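Local atomic coordinates of N-acetyl-beta-D glucosaminidase (Rhizomucor miehei CAU432, PDB entry 4ZM6), a protein that probably removes N-acetylglucosamine units as a family 3 glycoside hydrolase and, through a GCN5-related region that binds acetyl-CoA, acetylates glucosamine. Residues A[763-775]-A[815-828]. Sequence-based numbering, arbitrary orientation.
Sequences VIASLILNTTHVS and IVAHANWLLKQRGV
Thr771 OG1 receives a nearly straight hydrogen bond from Arg826 NH1 (2.8 Å, 160° at the hydrogen) and lies in the guanidinium plane, at its edge. The same hydroxyl makes a weak bond to its neighbour's carbonyl, Asn770 O. Arg826 reaches it on a chain extended from CG to NE, and its flat group sits between two aliphatic branches: Val774 CG1 over one face and Leu769 CD1 over the opposite one, each offset toward the rim. NH1 also forms a salt bridge with Asp750, whose other carboxylate oxygen bonds Ser775 OG; Ser775 OG in turn accepts a hydrogen bond from Thr771 N, tying the turn after the strand into the same polar cluster. With Thr771 OG1 beside its own backbone N (chi1 -57°), CG2 is left to meet CG2 of Val828 (3.6 Å), whose N closes the Schellman motif on Leu823 O, with Gly827 at positive phi.

Farther back along the strand the contact is mainly aliphatic, with methyls also resting on backbone atoms. Leu769 forks over the helix: CD2 rests on Ala819 CB (3.7 Å), while CD1 touches Leu822 CD1, the two side chains crossing at about a right angle. Leu767 CD2 also packs on Ala819 CB and lies 3.4 Å from Ile815 O. The Leu767 and Ile815 side chains run past each other in opposite directions, CD2 meeting CG1 (3.7 Å), and Ile815 CD1 continues to the backbone of Ser766 (3.8 Å to CA). The axes of strand 763-771 and helix 815-825 approach to 9.4 Å, at 35° between their directions.

Helix 811-825 thus packs on the sheet of the C-terminal N-acetyltransferase-family domain, away from the acetyl-CoA pocket. Leucine and alanine packing gives way, at the helix's C-terminal end, to the Thr771 hydrogen bond and the salt bridge in which Asp750 probably offsets the charge of Arg826.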
loop_
_atom_site.group_PDB
_atom_site.type_symbol
_atom_site.label_atom_id
_atom_site.label_comp_id
_atom_site.label_asym_id
_atom_site.label_seq_id
_atom_site.Cartn_x
_atom_site.Cartn_y
_atom_site.Cartn_z
ATOM N N VAL A 763 -50.494 3.789 -3.475
ATOM C CA VAL A 763 -49.720 2.976 -4.410
ATOM C C VAL A 763 -49.874 1.499 -4.049
ATOM O O VAL A 763 -49.651 1.103 -2.904
ATOM C CB VAL A 763 -48.226 3.358 -4.391
ATOM C CG1 VAL A 763 -47.421 2.433 -5.300
ATOM C CG2 VAL A 763 -48.043 4.814 -4.806
ATOM N N ILE A 764 -50.263 0.694 -5.030
ATOM C CA ILE A 764 -50.505 -0.739 -4.818
ATOM C C ILE A 764 -49.602 -1.644 -5.662
ATOM O O ILE A 764 -49.590 -2.856 -5.472
ATOM C CB ILE A 764 -51.988 -1.109 -5.072
ATOM C CG1 ILE A 764 -52.399 -0.820 -6.521
ATOM C CG2 ILE A 764 -52.890 -0.373 -4.086
ATOM C CD1 ILE A 764 -53.887 -0.940 -6.773
ATOM N N ALA A 765 -48.856 -1.057 -6.589
ATOM C CA ALA A 765 -47.922 -1.802 -7.414
ATOM C C ALA A 765 -46.962 -0.808 -8.046
ATOM O O ALA A 765 -47.193 0.405 -7.979
ATOM C CB ALA A 765 -48.660 -2.589 -8.489
ATOM N N SER A 766 -45.888 -1.310 -8.649
ATOM C CA SER A 766 -44.938 -0.442 -9.331
ATOM C C SER A 766 -44.014 -1.227 -10.238
ATOM O O SER A 766 -43.865 -2.430 -10.073
ATOM C CB SER A 766 -44.098 0.341 -8.314
ATOM O OG SER A 766 -42.902 -0.347 -8.008
ATOM N N LEU A 767 -43.399 -0.534 -11.195
ATOM C CA LEU A 767 -42.301 -1.099 -11.982
ATOM C C LEU A 767 -41.441 -0.005 -12.585
ATOM O O LEU A 767 -41.816 1.163 -12.566
ATOM C CB LEU A 767 -42.817 -2.041 -13.075
ATOM C CG LEU A 767 -43.654 -1.444 -14.210
ATOM C CD1 LEU A 767 -42.804 -0.675 -15.210
ATOM C CD2 LEU A 767 -44.418 -2.548 -14.925
ATOM N N ILE A 768 -40.293 -0.407 -13.128
ATOM C CA ILE A 768 -39.307 0.512 -13.690
ATOM C C ILE A 768 -39.180 0.293 -15.184
ATOM O O ILE A 768 -38.686 -0.745 -15.617
ATOM C CB ILE A 768 -37.913 0.305 -13.057
ATOM C CG1 ILE A 768 -37.931 0.700 -11.579
ATOM C CG2 ILE A 768 -36.857 1.130 -13.790
ATOM C CD1 ILE A 768 -36.720 0.214 -10.813
ATOM N N LEU A 769 -39.614 1.282 -15.961
ATOM C CA LEU A 769 -39.420 1.273 -17.406
ATOM C C LEU A 769 -38.004 1.694 -17.757
ATOM O O LEU A 769 -37.275 2.257 -16.934
ATOM C CB LEU A 769 -40.382 2.240 -18.102
ATOM C CG LEU A 769 -41.865 1.893 -18.153
ATOM C CD1 LEU A 769 -42.647 3.070 -18.716
ATOM C CD2 LEU A 769 -42.093 0.648 -18.991
ATOM N N ASN A 770 -37.633 1.406 -18.998
ATOM C CA ASN A 770 -36.450 1.981 -19.608
ATOM C C ASN A 770 -36.656 2.007 -21.116
ATOM O O ASN A 770 -37.347 1.144 -21.663
ATOM C CB ASN A 770 -35.200 1.178 -19.237
ATOM C CG ASN A 770 -35.069 -0.107 -20.032
ATOM O OD1 ASN A 770 -35.440 -1.175 -19.558
ATOM N ND2 ASN A 770 -34.548 -0.005 -21.252
ATOM N N THR A 771 -36.067 2.997 -21.779
ATOM C CA THR A 771 -36.157 3.097 -23.228
ATOM C C THR A 771 -34.912 3.773 -23.784
ATOM O O THR A 771 -34.516 4.842 -23.319
ATOM C CB THR A 771 -37.392 3.904 -23.670
ATOM O OG1 THR A 771 -38.583 3.307 -23.141
ATOM C CG2 THR A 771 -37.488 3.956 -25.188
ATOM N N THR A 772 -34.314 3.147 -24.790
ATOM C CA THR A 772 -33.154 3.698 -25.461
ATOM C C THR A 772 -33.419 5.114 -25.986
ATOM O O THR A 772 -34.416 5.355 -26.659
ATOM C CB THR A 772 -32.747 2.790 -26.633
ATOM O OG1 THR A 772 -32.627 1.441 -26.167
ATOM C CG2 THR A 772 -31.427 3.246 -27.259
ATOM N N HIS A 773 -32.518 6.034 -25.650
ATOM C CA HIS A 773 -32.598 7.470 -25.998
ATOM C C HIS A 773 -33.654 8.291 -25.250
ATOM O O HIS A 773 -33.836 9.469 -25.551
ATOM C CB HIS A 773 -32.752 7.671 -27.507
ATOM C CG HIS A 773 -31.668 7.026 -28.307
ATOM N ND1 HIS A 773 -30.338 7.100 -27.951
ATOM C CD2 HIS A 773 -31.714 6.305 -29.453
ATOM C CE1 HIS A 773 -29.612 6.442 -28.837
ATOM N NE2 HIS A 773 -30.424 5.952 -29.759
ATOM N N VAL A 774 -34.329 7.692 -24.274
ATOM C CA VAL A 774 -35.313 8.408 -23.472
ATOM C C VAL A 774 -34.844 8.462 -22.023
ATOM O O VAL A 774 -34.781 9.533 -21.419
ATOM C CB VAL A 774 -36.694 7.739 -23.574
ATOM C CG1 VAL A 774 -37.678 8.341 -22.576
ATOM C CG2 VAL A 774 -37.223 7.854 -24.998
ATOM N N SER A 775 -34.514 7.297 -21.473
ATOM C CA SER A 775 -33.912 7.202 -20.150
ATOM C C SER A 775 -32.529 7.863 -20.111
ATOM O O SER A 775 -31.874 8.007 -21.138
ATOM C CB SER A 775 -33.814 5.728 -19.740
ATOM O OG SER A 775 -35.061 5.069 -19.913
ATOM N N ILE A 815 -50.219 -4.106 -14.939
ATOM C CA ILE A 815 -49.143 -3.115 -14.955
ATOM C C ILE A 815 -48.034 -3.468 -15.944
ATOM O O ILE A 815 -47.440 -2.576 -16.550
ATOM C CB ILE A 815 -48.551 -2.886 -13.551
ATOM C CG1 ILE A 815 -47.706 -1.615 -13.536
ATOM C CG2 ILE A 815 -47.737 -4.087 -13.095
ATOM C CD1 ILE A 815 -47.314 -1.172 -12.145
ATOM N N VAL A 816 -47.762 -4.755 -16.122
ATOM C CA VAL A 816 -46.798 -5.183 -17.134
ATOM C C VAL A 816 -47.364 -4.917 -18.525
ATOM O O VAL A 816 -46.661 -4.424 -19.400
ATOM C CB VAL A 816 -46.412 -6.674 -16.972
ATOM C CG1 VAL A 816 -45.705 -7.208 -18.207
ATOM C CG2 VAL A 816 -45.517 -6.849 -15.759
ATOM N N ALA A 817 -48.637 -5.244 -18.724
ATOM C CA ALA A 817 -49.286 -5.040 -20.019
ATOM C C ALA A 817 -49.326 -3.554 -20.353
ATOM O O ALA A 817 -49.134 -3.154 -21.505
ATOM C CB ALA A 817 -50.689 -5.634 -20.017
ATOM N N HIS A 818 -49.561 -2.741 -19.331
ATOM C CA HIS A 818 -49.523 -1.298 -19.481
ATOM C C HIS A 818 -48.121 -0.832 -19.857
ATOM O O HIS A 818 -47.960 -0.004 -20.750
ATOM C CB HIS A 818 -49.965 -0.619 -18.191
ATOM C CG HIS A 818 -50.256 0.835 -18.357
ATOM N ND1 HIS A 818 -49.396 1.822 -17.923
ATOM C CD2 HIS A 818 -51.307 1.472 -18.927
ATOM C CE1 HIS A 818 -49.910 3.004 -18.207
ATOM N NE2 HIS A 818 -51.068 2.820 -18.818
ATOM N N ALA A 819 -47.112 -1.377 -19.180
ATOM C CA ALA A 819 -45.714 -1.083 -19.496
ATOM C C ALA A 819 -45.385 -1.379 -20.959
ATOM O O ALA A 819 -44.647 -0.628 -21.595
ATOM C CB ALA A 819 -44.785 -1.866 -18.579
ATOM N N ASN A 820 -45.934 -2.469 -21.488
ATOM C CA ASN A 820 -45.781 -2.775 -22.910
ATOM C C ASN A 820 -46.429 -1.719 -23.805
ATOM O O ASN A 820 -45.863 -1.352 -24.841
ATOM C CB ASN A 820 -46.344 -4.163 -23.237
ATOM C CG ASN A 820 -45.347 -5.274 -22.983
ATOM O OD1 ASN A 820 -44.363 -5.093 -22.269
ATOM N ND2 ASN A 820 -45.592 -6.433 -23.579
ATOM N N TRP A 821 -47.608 -1.240 -23.405
ATOM C CA TRP A 821 -48.322 -0.204 -24.155
ATOM C C TRP A 821 -47.480 1.062 -24.212
ATOM O O TRP A 821 -47.212 1.591 -25.294
ATOM C CB TRP A 821 -49.686 0.086 -23.512
ATOM C CG TRP A 821 -50.467 1.206 -24.163
ATOM C CD1 TRP A 821 -50.866 2.379 -23.579
ATOM C CD2 TRP A 821 -50.942 1.252 -25.518
ATOM N NE1 TRP A 821 -51.557 3.148 -24.482
ATOM C CE2 TRP A 821 -51.618 2.484 -25.681
ATOM C CE3 TRP A 821 -50.860 0.373 -26.612
ATOM C CZ2 TRP A 821 -52.211 2.861 -26.896
ATOM C CZ3 TRP A 821 -51.454 0.747 -27.824
ATOM C CH2 TRP A 821 -52.119 1.983 -27.952
ATOM N N LEU A 822 -47.054 1.518 -23.035
ATOM C CA LEU A 822 -46.179 2.685 -22.900
ATOM C C LEU A 822 -44.909 2.581 -23.735
ATOM O O LEU A 822 -44.474 3.564 -24.329
ATOM C CB LEU A 822 -45.782 2.886 -21.439
ATOM C CG LEU A 822 -46.863 3.376 -20.484
ATOM C CD1 LEU A 822 -46.281 3.510 -19.087
ATOM C CD2 LEU A 822 -47.434 4.703 -20.954
ATOM N N LEU A 823 -44.303 1.399 -23.764
ATOM C CA LEU A 823 -43.125 1.186 -24.595
ATOM C C LEU A 823 -43.493 1.288 -26.070
ATOM O O LEU A 823 -42.784 1.943 -26.835
ATOM C CB LEU A 823 -42.466 -0.164 -24.287
ATOM C CG LEU A 823 -41.797 -0.254 -22.909
ATOM C CD1 LEU A 823 -41.616 -1.707 -22.491
ATOM C CD2 LEU A 823 -40.474 0.499 -22.888
ATOM N N LYS A 824 -44.605 0.664 -26.465
ATOM C CA LYS A 824 -45.091 0.771 -27.851
ATOM C C LYS A 824 -45.339 2.233 -28.237
ATOM O O LYS A 824 -45.001 2.644 -29.346
ATOM C CB LYS A 824 -46.363 -0.057 -28.074
ATOM N N GLN A 825 -45.903 3.016 -27.317
ATOM C CA GLN A 825 -46.129 4.449 -27.555
ATOM C C GLN A 825 -44.815 5.153 -27.885
ATOM O O GLN A 825 -44.754 5.963 -28.814
ATOM C CB GLN A 825 -46.768 5.126 -26.338
ATOM C CG GLN A 825 -48.167 4.647 -25.973
ATOM C CD GLN A 825 -49.238 5.168 -26.910
ATOM O OE1 GLN A 825 -49.937 6.129 -26.588
ATOM N NE2 GLN A 825 -49.377 4.532 -28.075
ATOM N N ARG A 826 -43.766 4.816 -27.133
ATOM C CA ARG A 826 -42.431 5.396 -27.332
ATOM C C ARG A 826 -41.704 4.897 -28.588
ATOM O O ARG A 826 -40.555 5.273 -28.825
ATOM C CB ARG A 826 -41.548 5.125 -26.109
ATOM C CG ARG A 826 -42.017 5.784 -24.825
ATOM C CD ARG A 826 -41.221 5.246 -23.649
ATOM N NE ARG A 826 -41.488 5.953 -22.397
ATOM C CZ ARG A 826 -40.738 5.853 -21.301
ATOM N NH1 ARG A 826 -39.651 5.077 -21.280
ATOM N NH2 ARG A 826 -41.067 6.539 -20.215
ATOM N N GLY A 827 -42.354 4.048 -29.377
ATOM C CA GLY A 827 -41.781 3.560 -30.626
ATOM C C GLY A 827 -40.962 2.293 -30.482
ATOM O O GLY A 827 -40.360 1.839 -31.451
ATOM N N VAL A 828 -40.959 1.708 -29.288
ATOM C CA VAL A 828 -40.149 0.532 -29.009
ATOM C C VAL A 828 -40.710 -0.671 -29.749
ATOM O O VAL A 828 -41.881 -1.006 -29.593
ATOM C CB VAL A 828 -40.120 0.210 -27.503
ATOM C CG1 VAL A 828 -39.416 -1.118 -27.247
ATOM C CG2 VAL A 828 -39.444 1.335 -26.730
#